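Local coordinates for protein cytosolic phospholipase A2 delta (Homo sapiens, PDB 5IZ5) that hydrolyses glycerophospholipids at the sn-2 position in a calcium-dependent manner, with a preference for linoleic acid there, at residues L33-L38 against L94-E99; R125-Q130 against E135-V140; L168-D173 against L189-K194; A338-Y343 against E394-S399; A372-D377 against E386-Y391. The protein carries 3 engineered substitutions. One frame throughout, in Å; residues are numbered along the deposited sequence.

Interaction 1 (L33-L38 against L94-E99); sequences LEARNL and LSIYDE
The two facing sheets of the N-terminal C2 beta-sandwich meet where Ala35 and Leu38 close over Ile96, close to the end of the domain predicted to bind calcium. Ile96 carries the whole of one side. Its CD1 methyl lies 3.9 Å from Ala35 CB and 4.0 Å from Leu38 CD2, while its CG2 branch meets Leu38 CD1, also at 4.0 Å. With CG1 anti to the carbonyl carbon (chi1 -51°), the longer arm of the isoleucine ends in a CD1 that reaches both Ala35 and Leu38, whereas CG2 meets Leu38 alone of the two. Leu38, just past the end of strand 21-36, slants across Ile96 so that both of its methyls are engaged. With 9.0 Å between the CA atoms of Ala35 and Ile96, the backbones are separated by side chains and do not pair. Pro49, Cys108 and Phe109 also touch Ile96 from its own sheet. Asp98, two residues on, is a predicted calcium ligand, and its OD1 accepts a hydrogen bond from the backbone N of Asp48. The contact itself is purely apolar, held by methyl packing and burial, which implies that the apolar interior reaches to within about 9 Å of the predicted calcium ligand Asp48, side chain to side chain.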
# COMPACT_ATOMS: atom_id res chain seq x y z
N LEU B 33 32.78 25.62 -0.66
CA LEU B 33 34.09 26.25 -0.47
C LEU B 33 35.23 25.24 -0.52
O LEU B 33 36.01 25.21 -1.48
CB LEU B 33 34.13 27.03 0.85
CG LEU B 33 33.15 28.20 0.96
CD1 LEU B 33 33.09 28.70 2.39
CD2 LEU B 33 33.55 29.32 0.01
N GLU B 34 35.32 24.41 0.52
CA GLU B 34 36.44 23.49 0.68
C GLU B 34 36.10 22.38 1.65
O GLU B 34 35.11 22.47 2.38
CB GLU B 34 37.68 24.24 1.18
CG GLU B 34 37.52 24.82 2.58
CD GLU B 34 38.78 25.50 3.08
OE1 GLU B 34 39.24 26.46 2.43
OE2 GLU B 34 39.32 25.08 4.13
N ALA B 35 36.93 21.34 1.66
CA ALA B 35 36.82 20.26 2.62
C ALA B 35 38.19 19.95 3.21
O ALA B 35 39.22 20.30 2.63
CB ALA B 35 36.23 19.02 1.96
N ARG B 36 38.19 19.29 4.37
CA ARG B 36 39.43 18.96 5.08
C ARG B 36 39.42 17.55 5.64
O ARG B 36 38.36 17.03 6.02
CB ARG B 36 39.65 19.94 6.24
CG ARG B 36 39.93 21.38 5.82
CD ARG B 36 39.96 22.29 7.04
NE ARG B 36 38.66 22.37 7.69
CZ ARG B 36 37.69 23.25 7.39
NH1 ARG B 36 37.87 24.15 6.43
NH2 ARG B 36 36.55 23.22 8.06
N ASN B 37 40.60 16.94 5.69
CA ASN B 37 40.82 15.64 6.33
C ASN B 37 40.10 14.48 5.64
O ASN B 37 39.64 13.56 6.31
CB ASN B 37 40.42 15.69 7.82
CG ASN B 37 40.96 16.92 8.53
OD1 ASN B 37 42.13 17.26 8.38
ND2 ASN B 37 40.11 17.59 9.30
N LEU B 38 40.01 14.52 4.32
CA LEU B 38 39.38 13.42 3.58
C LEU B 38 40.32 12.21 3.53
O LEU B 38 41.53 12.34 3.59
CB LEU B 38 39.02 13.85 2.16
CG LEU B 38 38.05 15.02 2.00
CD1 LEU B 38 37.81 15.27 0.52
CD2 LEU B 38 36.73 14.78 2.72
N LEU B 94 24.66 16.77 0.16
CA LEU B 94 26.01 17.13 -0.25
C LEU B 94 26.91 15.92 -0.04
O LEU B 94 27.13 15.48 1.09
CB LEU B 94 26.52 18.33 0.55
CG LEU B 94 25.61 19.57 0.54
CD1 LEU B 94 24.62 19.53 1.69
CD2 LEU B 94 26.43 20.84 0.61
N SER B 95 27.41 15.36 -1.15
CA SER B 95 28.24 14.17 -1.12
C SER B 95 29.59 14.44 -1.78
O SER B 95 29.64 15.05 -2.84
CB SER B 95 27.54 13.02 -1.85
OG SER B 95 26.32 12.68 -1.22
N ILE B 96 30.67 13.99 -1.14
CA ILE B 96 32.00 14.05 -1.74
C ILE B 96 32.38 12.65 -2.19
O ILE B 96 32.30 11.70 -1.41
CB ILE B 96 33.07 14.57 -0.77
CG1 ILE B 96 32.61 15.89 -0.14
CG2 ILE B 96 34.40 14.76 -1.50
CD1 ILE B 96 33.54 16.44 0.92
N TYR B 97 32.76 12.54 -3.46
CA TYR B 97 33.19 11.27 -4.03
C TYR B 97 34.67 11.34 -4.41
O TYR B 97 35.21 12.42 -4.63
CB TYR B 97 32.35 10.94 -5.26
CG TYR B 97 30.96 10.44 -4.95
CD1 TYR B 97 30.71 9.08 -4.78
CD2 TYR B 97 29.89 11.33 -4.85
CE1 TYR B 97 29.43 8.62 -4.50
CE2 TYR B 97 28.61 10.87 -4.57
CZ TYR B 97 28.39 9.52 -4.40
OH TYR B 97 27.12 9.07 -4.12
N ASP B 98 35.31 10.17 -4.47
CA ASP B 98 36.71 10.05 -4.86
C ASP B 98 36.76 9.51 -6.29
O ASP B 98 36.35 8.38 -6.53
CB ASP B 98 37.43 9.10 -3.90
CG ASP B 98 38.93 8.95 -4.20
OD1 ASP B 98 39.46 9.62 -5.11
OD2 ASP B 98 39.58 8.15 -3.50
N GLU B 99 37.24 10.33 -7.22
CA GLU B 99 37.22 9.95 -8.63
C GLU B 99 38.23 8.86 -8.97
O GLU B 99 39.41 8.96 -8.63
CB GLU B 99 37.44 11.16 -9.53
CG GLU B 99 37.21 10.86 -11.01
CD GLU B 99 37.26 12.10 -11.87
OE1 GLU B 99 38.37 12.51 -12.26
OE2 GLU B 99 36.19 12.67 -12.16

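Interaction 2 (R125-Q130 against E135-V140); sequences RKTFSQ and EEELDV
Thr127 and Asp139 stand side by side on one face of an antiparallel hairpin, Phe128 with Leu138 and Val140 on the other, and the two sides differ sharply. The packed side is apolar: Phe128 CE2 stands 4.0 Å from Val140 CG2, which approaches the ring at its edge, and the CB atoms of Phe128 and Leu138 are 4.4 Å apart. Backbone bonds join Lys126 with Val140 and Phe128 with Leu138 in both directions; Phe128 N reaches Leu138 O at 2.8 Å. The looser side is polar and largely exposed. There Thr127 OG1, anti to the carbonyl carbon (chi1 -66°), donates to Asp139 OD1 over 2.7 Å, coming from above the carboxylate plane, while its CG2 lies 3.6 Å from Glu137 OE1. Both acids also hold Arg36, through Glu137 OE1 and Asp139 OD2. Were Asp139 an alanine, the Thr127 hydroxyl would probably lose this acceptor and Arg36 one carboxylate. Strand 137-146 is flanked by strand 124-129 and strand 21-36, and beneath the apolar face lie Val111 and Tyr113 of strand 106-114, Tyr113 edge-to-face with Phe128, and Leu94 of strand 91-98, touching both Leu138 and Val140.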
# COMPACT_ATOMS: atom_id res chain seq x y z
N ARG B 125 26.86 30.59 7.10
CA ARG B 125 28.09 29.82 6.93
C ARG B 125 28.00 28.54 7.73
O ARG B 125 27.64 28.56 8.91
CB ARG B 125 29.33 30.63 7.32
CG ARG B 125 29.87 31.48 6.18
CD ARG B 125 30.83 32.55 6.66
NE ARG B 125 31.09 33.53 5.60
CZ ARG B 125 31.33 34.82 5.79
NH1 ARG B 125 31.32 35.34 7.01
NH2 ARG B 125 31.56 35.61 4.74
N LYS B 126 28.30 27.42 7.08
CA LYS B 126 28.15 26.10 7.67
C LYS B 126 29.43 25.27 7.51
O LYS B 126 30.05 25.28 6.44
CB LYS B 126 26.96 25.38 7.03
CG LYS B 126 25.63 25.61 7.74
CD LYS B 126 25.41 24.55 8.81
CE LYS B 126 24.34 24.97 9.79
NZ LYS B 126 23.85 23.81 10.59
N THR B 127 29.83 24.60 8.58
CA THR B 127 30.87 23.58 8.52
C THR B 127 30.23 22.27 8.93
O THR B 127 29.80 22.11 10.08
CB THR B 127 32.06 23.91 9.46
OG1 THR B 127 32.71 25.10 8.99
CG2 THR B 127 33.08 22.77 9.50
N PHE B 128 30.16 21.33 8.00
CA PHE B 128 29.51 20.04 8.24
C PHE B 128 30.53 19.00 8.68
O PHE B 128 31.59 18.88 8.06
CB PHE B 128 28.79 19.57 6.98
CG PHE B 128 27.63 20.44 6.57
CD1 PHE B 128 26.45 20.42 7.28
CD2 PHE B 128 27.71 21.27 5.45
CE1 PHE B 128 25.37 21.22 6.91
CE2 PHE B 128 26.64 22.06 5.07
CZ PHE B 128 25.47 22.04 5.80
N SER B 129 30.19 18.24 9.72
CA SER B 129 31.08 17.21 10.29
C SER B 129 30.42 15.85 10.23
O SER B 129 29.22 15.75 10.46
CB SER B 129 31.40 17.50 11.75
OG SER B 129 31.75 16.30 12.43
N GLN B 130 31.22 14.81 9.99
CA GLN B 130 30.70 13.47 9.76
C GLN B 130 30.21 12.77 11.02
O GLN B 130 29.03 12.40 11.13
CB GLN B 130 31.79 12.60 9.12
CG GLN B 130 31.27 11.47 8.23
CD GLN B 130 30.80 11.98 6.89
OE1 GLN B 130 30.48 13.15 6.75
NE2 GLN B 130 30.75 11.09 5.89
N GLU B 135 36.60 13.45 11.71
CA GLU B 135 37.55 14.52 11.52
C GLU B 135 37.32 15.21 10.18
O GLU B 135 37.84 16.29 9.96
CB GLU B 135 38.97 13.94 11.63
CG GLU B 135 39.22 13.21 12.94
CD GLU B 135 40.65 12.71 13.11
OE1 GLU B 135 41.22 12.19 12.12
OE2 GLU B 135 41.19 12.81 14.23
N GLU B 136 36.49 14.63 9.32
CA GLU B 136 36.25 15.16 7.97
C GLU B 136 35.31 16.38 8.06
O GLU B 136 34.34 16.35 8.81
CB GLU B 136 35.67 14.05 7.06
CG GLU B 136 35.93 12.62 7.53
CD GLU B 136 35.99 11.57 6.43
OE1 GLU B 136 35.80 11.92 5.24
OE2 GLU B 136 36.24 10.39 6.77
N GLU B 137 35.62 17.46 7.34
CA GLU B 137 34.79 18.68 7.38
C GLU B 137 34.55 19.28 6.00
O GLU B 137 35.44 19.26 5.16
CB GLU B 137 35.43 19.74 8.27
CG GLU B 137 35.57 19.32 9.73
CD GLU B 137 36.09 20.43 10.63
OE1 GLU B 137 36.40 21.54 10.14
OE2 GLU B 137 36.19 20.18 11.85
N LEU B 138 33.35 19.83 5.80
CA LEU B 138 32.97 20.50 4.55
C LEU B 138 32.45 21.91 4.85
O LEU B 138 31.48 22.08 5.59
CB LEU B 138 31.86 19.70 3.84
CG LEU B 138 31.64 19.81 2.32
CD1 LEU B 138 30.17 19.65 1.98
CD2 LEU B 138 32.17 21.10 1.70
N ASP B 139 33.09 22.92 4.26
CA ASP B 139 32.64 24.32 4.41
C ASP B 139 31.76 24.74 3.25
O ASP B 139 32.16 24.64 2.09
CB ASP B 139 33.83 25.27 4.51
CG ASP B 139 34.55 25.19 5.84
OD1 ASP B 139 34.06 24.50 6.76
OD2 ASP B 139 35.61 25.83 5.96
N VAL B 140 30.57 25.23 3.58
CA VAL B 140 29.60 25.68 2.58
C VAL B 140 28.96 26.98 3.07
O VAL B 140 28.83 27.19 4.28
CB VAL B 140 28.48 24.63 2.37
CG1 VAL B 140 27.57 25.03 1.22
CG2 VAL B 140 29.08 23.25 2.13

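Interaction 3 (L168-D173 against L189-K194); sequences LDVHLD and LELVLK
Leu168, Val170 and Leu172 meet Leu193, Leu191 and Leu189 in three apolar pairs, and this is the only kind of interaction between the segments. Two of the pairs reach straight toward each other, tip to tip. In the central one Val170 CG1 lies 4.0 Å from Leu191 CD1; CG1 is the valine branch anti to the backbone N (chi1 -174°), and it is the one that meets Leu191. In the second, the CD2 methyls of Leu172 and Leu189 stand 4.1 Å apart. The third pair is slanted: Leu193 CD2 rests 4.0 Å from Leu168 CG, nearest the branch point, with the Leu168 CD2 methyl only slightly farther. Backbone pairing plays no part, since the strand axes come no closer than 10.8 Å; they run nearly antiparallel, at 167°, in two separate layers. Each layer makes its own polar links, as where Asp169 forms a salt bridge with Arg212 on its own sheet. Other apolar residues broaden the seam: Phe211 and Phe213 of strand 210-216 touch Leu191, and Leu248 of strand 244-248 touches both Leu168 and Leu193. Every second residue of each strand thus faces the opposite layer, the face-to-face packing characteristic of a beta-sandwich and consistent with a second C2 domain ahead of the catalytic part.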
# COMPACT_ATOMS: atom_id res chain seq x y z
N LEU B 168 5.62 19.74 -22.09
CA LEU B 168 6.24 20.17 -23.36
C LEU B 168 6.14 19.11 -24.44
O LEU B 168 6.57 17.97 -24.25
CB LEU B 168 7.66 20.68 -23.10
CG LEU B 168 8.99 20.29 -23.79
CD1 LEU B 168 8.91 19.59 -25.14
CD2 LEU B 168 9.83 21.56 -23.90
N ASP B 169 5.54 19.50 -25.57
CA ASP B 169 5.33 18.58 -26.70
C ASP B 169 6.32 18.86 -27.83
O ASP B 169 6.51 20.01 -28.21
CB ASP B 169 3.91 18.72 -27.24
CG ASP B 169 2.89 17.93 -26.43
OD1 ASP B 169 3.26 16.91 -25.82
OD2 ASP B 169 1.71 18.33 -26.43
N VAL B 170 6.91 17.79 -28.36
CA VAL B 170 7.84 17.90 -29.48
C VAL B 170 7.31 17.08 -30.66
O VAL B 170 7.16 15.87 -30.56
CB VAL B 170 9.24 17.37 -29.10
CG1 VAL B 170 10.22 17.62 -30.23
CG2 VAL B 170 9.74 18.01 -27.82
N HIS B 171 7.02 17.76 -31.77
CA HIS B 171 6.50 17.11 -32.98
C HIS B 171 7.53 17.16 -34.10
O HIS B 171 8.37 18.05 -34.14
CB HIS B 171 5.20 17.78 -33.42
CG HIS B 171 4.08 17.60 -32.44
ND1 HIS B 171 3.31 16.45 -32.39
CD2 HIS B 171 3.63 18.40 -31.44
CE1 HIS B 171 2.43 16.56 -31.41
NE2 HIS B 171 2.60 17.73 -30.82
N LEU B 172 7.45 16.19 -35.01
CA LEU B 172 8.52 15.96 -35.97
C LEU B 172 8.05 15.68 -37.40
O LEU B 172 7.32 14.72 -37.64
CB LEU B 172 9.40 14.82 -35.45
CG LEU B 172 10.27 14.02 -36.41
CD1 LEU B 172 11.13 14.90 -37.29
CD2 LEU B 172 11.12 13.04 -35.63
N ASP B 173 8.51 16.52 -38.33
CA ASP B 173 8.37 16.28 -39.76
C ASP B 173 9.54 15.45 -40.25
O ASP B 173 9.66 14.30 -39.88
CB ASP B 173 8.35 17.59 -40.54
CG ASP B 173 7.07 18.38 -40.34
OD1 ASP B 173 5.99 17.76 -40.29
OD2 ASP B 173 7.14 19.62 -40.26
N LEU B 189 16.93 10.13 -33.03
CA LEU B 189 16.74 11.41 -32.34
C LEU B 189 16.79 11.19 -30.83
O LEU B 189 16.05 10.36 -30.30
CB LEU B 189 15.39 12.01 -32.71
CG LEU B 189 14.95 13.28 -31.96
CD1 LEU B 189 15.86 14.47 -32.28
CD2 LEU B 189 13.51 13.63 -32.29
N GLU B 190 17.63 11.95 -30.14
CA GLU B 190 17.70 11.90 -28.67
C GLU B 190 17.27 13.25 -28.09
O GLU B 190 17.91 14.27 -28.35
CB GLU B 190 19.10 11.55 -28.19
CG GLU B 190 19.30 11.73 -26.69
CD GLU B 190 20.67 11.32 -26.20
OE1 GLU B 190 20.89 10.11 -25.99
OE2 GLU B 190 21.52 12.20 -26.01
N LEU B 191 16.20 13.23 -27.28
CA LEU B 191 15.70 14.41 -26.58
C LEU B 191 15.94 14.26 -25.08
O LEU B 191 15.58 13.24 -24.48
CB LEU B 191 14.20 14.58 -26.82
CG LEU B 191 13.76 14.74 -28.27
CD1 LEU B 191 12.24 14.66 -28.36
CD2 LEU B 191 14.26 16.05 -28.85
N VAL B 192 16.55 15.27 -24.48
CA VAL B 192 16.85 15.25 -23.05
C VAL B 192 16.29 16.49 -22.39
O VAL B 192 16.50 17.61 -22.87
CB VAL B 192 18.37 15.21 -22.80
CG1 VAL B 192 18.66 15.03 -21.31
CG2 VAL B 192 19.02 14.09 -23.60
N LEU B 193 15.58 16.28 -21.28
CA LEU B 193 15.04 17.37 -20.48
C LEU B 193 15.30 17.04 -19.02
O LEU B 193 14.47 16.38 -18.36
CB LEU B 193 13.55 17.57 -20.79
CG LEU B 193 12.71 18.62 -20.04
CD1 LEU B 193 13.52 19.74 -19.40
CD2 LEU B 193 11.63 19.19 -20.95
N LYS B 194 16.45 17.49 -18.52
CA LYS B 194 16.86 17.20 -17.15
C LYS B 194 15.85 17.74 -16.15
O LYS B 194 15.46 18.90 -16.21
CB LYS B 194 18.22 17.83 -16.83
CG LYS B 194 19.43 16.94 -16.98
CD LYS B 194 20.57 17.57 -16.18
CE LYS B 194 21.27 16.56 -15.28
NZ LYS B 194 22.04 17.23 -14.19

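Interaction 4 (A338-Y343 against E394-S399); sequences AMTSLY and EHLAKS. With SO4 (sulfate ion), chain M.
Leu396 pushes its CD2 methyl between Met339 and Thr340 of the facing helix. Met339 comes to it end on, its CE methyl 3.8 Å away. That side chain leaves with CG anti to the backbone N (chi1 180°) and bends only at its last torsion, which turns CE toward the leucine. Thr340 instead crosses the leucine at a slant, OG1 lying 3.4 Å from CD2. This is packing of a methyl against the oxygen; the hydroxyl's polar partner is the backbone O of Ala336, in its own helix. Phe782 of helix 779-794 touches both Thr340 and Leu396. Beyond the end of helix 386-397, Ser399 OG lies beside a sulfate ion, at a distance too short to be trusted; Thr776, Ser581 and the backbone of Lys400 and Leu401 also hold this ion, which probably comes from the crystallisation liquor. Helix 335-351 begins at Gly335, which with Gly334 binds substrate, and Met339 lies about 9 Å from the nucleophile Ser365, side chain to side chain. The arrangement is helix-on-helix packing close to the nucleophile in a patatin-like catalytic domain.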
# COMPACT_ATOMS: atom_id res chain seq x y z
N ALA B 338 -9.84 -18.69 8.38
CA ALA B 338 -10.49 -17.38 8.46
C ALA B 338 -11.61 -17.27 7.43
O ALA B 338 -12.69 -16.79 7.75
CB ALA B 338 -9.48 -16.25 8.26
N MET B 339 -11.36 -17.72 6.21
CA MET B 339 -12.36 -17.63 5.14
C MET B 339 -13.63 -18.39 5.53
O MET B 339 -14.74 -17.85 5.43
CB MET B 339 -11.81 -18.20 3.83
CG MET B 339 -12.79 -18.16 2.67
SD MET B 339 -12.26 -19.02 1.19
CE MET B 339 -12.35 -20.74 1.73
N THR B 340 -13.47 -19.63 5.97
CA THR B 340 -14.59 -20.50 6.33
C THR B 340 -15.38 -19.93 7.51
O THR B 340 -16.60 -19.77 7.44
CB THR B 340 -14.10 -21.92 6.67
OG1 THR B 340 -13.49 -22.49 5.51
CG2 THR B 340 -15.25 -22.83 7.13
N SER B 341 -14.67 -19.61 8.58
CA SER B 341 -15.30 -19.13 9.79
C SER B 341 -16.06 -17.82 9.57
O SER B 341 -17.15 -17.63 10.13
CB SER B 341 -14.24 -18.94 10.88
OG SER B 341 -14.84 -18.50 12.08
N LEU B 342 -15.50 -16.93 8.75
CA LEU B 342 -16.12 -15.65 8.43
C LEU B 342 -17.45 -15.82 7.69
O LEU B 342 -18.40 -15.09 7.94
CB LEU B 342 -15.17 -14.77 7.61
CG LEU B 342 -15.64 -13.37 7.21
CD1 LEU B 342 -16.14 -12.56 8.40
CD2 LEU B 342 -14.51 -12.62 6.51
N TYR B 343 -17.51 -16.80 6.79
CA TYR B 343 -18.76 -17.16 6.14
C TYR B 343 -19.84 -17.48 7.18
O TYR B 343 -20.99 -17.04 7.07
CB TYR B 343 -18.57 -18.38 5.23
CG TYR B 343 -18.14 -18.08 3.81
CD1 TYR B 343 -18.95 -17.35 2.96
CD2 TYR B 343 -16.93 -18.57 3.31
CE1 TYR B 343 -18.57 -17.09 1.65
CE2 TYR B 343 -16.54 -18.31 2.01
CZ TYR B 343 -17.36 -17.57 1.18
OH TYR B 343 -16.97 -17.32 -0.11
N GLU B 394 -17.42 -26.76 -1.56
CA GLU B 394 -17.11 -27.69 -2.64
C GLU B 394 -15.70 -27.47 -3.19
O GLU B 394 -14.96 -28.44 -3.42
CB GLU B 394 -18.16 -27.59 -3.75
CG GLU B 394 -19.50 -28.19 -3.33
CD GLU B 394 -20.60 -27.99 -4.35
OE1 GLU B 394 -20.38 -27.34 -5.38
OE2 GLU B 394 -21.72 -28.51 -4.10
N HIS B 395 -15.31 -26.21 -3.38
CA HIS B 395 -13.97 -25.90 -3.85
C HIS B 395 -12.91 -26.21 -2.81
O HIS B 395 -11.80 -26.62 -3.16
CB HIS B 395 -13.88 -24.44 -4.31
CG HIS B 395 -14.51 -24.21 -5.65
ND1 HIS B 395 -13.92 -24.62 -6.82
CD2 HIS B 395 -15.70 -23.66 -6.00
CE1 HIS B 395 -14.70 -24.31 -7.84
NE2 HIS B 395 -15.79 -23.73 -7.37
N LEU B 396 -13.24 -26.02 -1.54
CA LEU B 396 -12.29 -26.32 -0.48
C LEU B 396 -12.14 -27.85 -0.30
O LEU B 396 -11.11 -28.31 0.19
CB LEU B 396 -12.70 -25.63 0.83
CG LEU B 396 -11.62 -25.25 1.84
CD1 LEU B 396 -10.44 -24.52 1.22
CD2 LEU B 396 -12.23 -24.38 2.93
N ALA B 397 -13.14 -28.61 -0.73
CA ALA B 397 -13.13 -30.07 -0.63
C ALA B 397 -12.37 -30.78 -1.75
O ALA B 397 -11.79 -31.84 -1.52
CB ALA B 397 -14.56 -30.60 -0.57
N LYS B 398 -12.37 -30.21 -2.95
CA LYS B 398 -11.73 -30.86 -4.10
C LYS B 398 -10.23 -31.04 -3.91
O LYS B 398 -9.59 -30.29 -3.16
CB LYS B 398 -11.99 -30.06 -5.39
CG LYS B 398 -11.16 -28.79 -5.49
CD LYS B 398 -11.65 -27.87 -6.59
CE LYS B 398 -10.94 -26.53 -6.53
NZ LYS B 398 -11.00 -25.82 -7.83
N SER B 399 -9.67 -32.04 -4.59
CA SER B 399 -8.24 -32.35 -4.47
C SER B 399 -7.39 -31.24 -5.08
O SER B 399 -7.58 -30.85 -6.23
CB SER B 399 -7.91 -33.67 -5.17
OG SER B 399 -6.51 -33.85 -5.27
S SO4 M . -5.51 -32.83 -1.95
O1 SO4 M . -6.67 -33.63 -1.48
O2 SO4 M . -5.76 -31.39 -1.70
O3 SO4 M . -4.29 -33.26 -1.24
O4 SO4 M . -5.32 -33.05 -3.40

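Interaction 5 (A372-D377 against E386-Y391); sequences AHLYGD and EGPIRY
His373 is the first residue of segment 372-377 to reach across, and it meets two partners at once. Its CG lies anti to the backbone N (chi1 179°), which carries the imidazole out from helix 367-375 toward helix 386-397. There it lies nearly parallel to the ring of Tyr391, planes at 14° and centroids 4.5 Å apart, but slid so far that the rings barely overlap. What touches is the leading side of the imidazole: NE2 sits over one face of the tyrosine, 3.4 Å from CD2. CE1 of the same histidine lies 3.8 Å from Pro388 CB. Both aromatic groups are tied at their polar ends, His373 ND1 to the hydroxyl of Tyr343 and Tyr391 OH to ND1 of His441, which should limit how far either ring can turn. A leucine in place of His373 would probably cost the Tyr343 hydroxyl its nitrogen partner and remove the NE2 edge of the imidazole from over the Tyr391 face. Next comes Leu374, whose CD2 methyl packs 3.7 Å from Pro388 CB and 3.9 Å from CG, crossing the pyrrolidine at about a right angle. The proline, in the first turn of its helix, therefore serves both residues. Tyr343 and Leu346 of helix 335-351 also touch Leu374. Two successive helices joined by a short connection pack here within the catalytic domain, away from its annotated sites.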
# COMPACT_ATOMS: atom_id res chain seq x y z
N ALA B 372 -14.09 -10.97 -1.17
CA ALA B 372 -13.99 -10.85 -2.62
C ALA B 372 -15.04 -11.70 -3.33
O ALA B 372 -15.70 -11.24 -4.26
CB ALA B 372 -12.60 -11.25 -3.09
N HIS B 373 -15.20 -12.94 -2.90
CA HIS B 373 -16.20 -13.81 -3.50
C HIS B 373 -17.61 -13.22 -3.37
O HIS B 373 -18.37 -13.16 -4.34
CB HIS B 373 -16.17 -15.20 -2.88
CG HIS B 373 -17.21 -16.12 -3.45
ND1 HIS B 373 -18.06 -16.86 -2.67
CD2 HIS B 373 -17.54 -16.40 -4.74
CE1 HIS B 373 -18.87 -17.57 -3.45
NE2 HIS B 373 -18.57 -17.31 -4.70
N LEU B 374 -17.96 -12.79 -2.16
CA LEU B 374 -19.30 -12.28 -1.90
C LEU B 374 -19.59 -11.00 -2.67
O LEU B 374 -20.66 -10.88 -3.28
CB LEU B 374 -19.51 -12.03 -0.40
CG LEU B 374 -19.59 -13.30 0.46
CD1 LEU B 374 -19.64 -12.92 1.93
CD2 LEU B 374 -20.79 -14.17 0.08
N TYR B 375 -18.65 -10.06 -2.64
CA TYR B 375 -18.86 -8.78 -3.31
C TYR B 375 -18.83 -8.86 -4.85
O TYR B 375 -19.09 -7.87 -5.52
CB TYR B 375 -17.88 -7.72 -2.78
CG TYR B 375 -18.32 -7.13 -1.46
CD1 TYR B 375 -19.03 -5.94 -1.42
CD2 TYR B 375 -18.05 -7.77 -0.26
CE1 TYR B 375 -19.43 -5.39 -0.22
CE2 TYR B 375 -18.45 -7.23 0.95
CZ TYR B 375 -19.14 -6.05 0.97
OH TYR B 375 -19.54 -5.51 2.16
N GLY B 376 -18.52 -10.03 -5.40
CA GLY B 376 -18.78 -10.32 -6.81
C GLY B 376 -20.26 -10.38 -7.15
O GLY B 376 -20.64 -10.15 -8.30
N ASP B 377 -21.10 -10.70 -6.16
CA ASP B 377 -22.56 -10.64 -6.29
C ASP B 377 -23.05 -9.33 -5.68
O ASP B 377 -22.96 -9.15 -4.46
CB ASP B 377 -23.19 -11.84 -5.57
CG ASP B 377 -24.72 -11.79 -5.53
OD1 ASP B 377 -25.33 -10.89 -6.14
OD2 ASP B 377 -25.32 -12.65 -4.86
N GLU B 386 -26.27 -19.39 2.09
CA GLU B 386 -26.02 -20.82 1.92
C GLU B 386 -25.52 -21.19 0.52
O GLU B 386 -24.85 -22.21 0.36
CB GLU B 386 -27.29 -21.62 2.26
CG GLU B 386 -27.02 -22.90 3.04
CD GLU B 386 -26.52 -22.65 4.45
OE1 GLU B 386 -27.12 -21.81 5.15
OE2 GLU B 386 -25.53 -23.29 4.86
N GLY B 387 -25.84 -20.38 -0.49
CA GLY B 387 -25.33 -20.60 -1.84
C GLY B 387 -23.82 -20.43 -1.94
O GLY B 387 -23.12 -21.37 -2.31
N PRO B 388 -23.31 -19.23 -1.62
CA PRO B 388 -21.86 -19.00 -1.54
C PRO B 388 -21.14 -19.95 -0.58
O PRO B 388 -19.99 -20.32 -0.85
CB PRO B 388 -21.77 -17.56 -1.03
CG PRO B 388 -23.01 -16.91 -1.54
CD PRO B 388 -24.07 -17.97 -1.58
N ILE B 389 -21.80 -20.32 0.52
CA ILE B 389 -21.23 -21.29 1.47
C ILE B 389 -20.95 -22.61 0.77
O ILE B 389 -19.86 -23.16 0.89
CB ILE B 389 -22.19 -21.61 2.64
CG1 ILE B 389 -22.56 -20.36 3.44
CG2 ILE B 389 -21.59 -22.66 3.55
CD1 ILE B 389 -21.41 -19.68 4.13
N ARG B 390 -21.95 -23.10 0.04
CA ARG B 390 -21.84 -24.37 -0.67
C ARG B 390 -20.71 -24.32 -1.69
O ARG B 390 -19.88 -25.23 -1.77
CB ARG B 390 -23.16 -24.68 -1.38
CG ARG B 390 -23.24 -26.07 -1.99
CD ARG B 390 -24.33 -26.16 -3.04
NE ARG B 390 -24.32 -27.47 -3.70
CZ ARG B 390 -25.00 -27.78 -4.81
NH1 ARG B 390 -25.76 -26.87 -5.42
NH2 ARG B 390 -24.91 -29.00 -5.31
N TYR B 391 -20.68 -23.25 -2.47
CA TYR B 391 -19.64 -23.00 -3.46
C TYR B 391 -18.25 -23.12 -2.81
O TYR B 391 -17.40 -23.87 -3.29
CB TYR B 391 -19.85 -21.61 -4.05
CG TYR B 391 -18.86 -21.18 -5.10
CD1 TYR B 391 -19.13 -21.36 -6.46
CD2 TYR B 391 -17.68 -20.54 -4.75
CE1 TYR B 391 -18.24 -20.94 -7.42
CE2 TYR B 391 -16.77 -20.12 -5.70
CZ TYR B 391 -17.06 -20.32 -7.04
OH TYR B 391 -16.16 -19.90 -7.99

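How the interactions relate
Interactions 1 and 2 belong to one C2 sandwich and touch, joined through Arg36, and strands 21-36 and 137-146 are sheet neighbours. Interaction 1 is buried and apolar between layers, whereas interaction 2 runs within a layer, combining backbone bonds with a polar, exposed face. Interaction 3 repeats the sheet-on-sheet chemistry of interaction 1 about 36 Å away, centre to centre. Interactions 4 and 5 lie in the catalytic domain, share helix 386-397 and are joined through Tyr343. The touching residues of interaction 4 are all buried; interaction 5, partly exposed, adds aromatic packing to its aliphatic contacts.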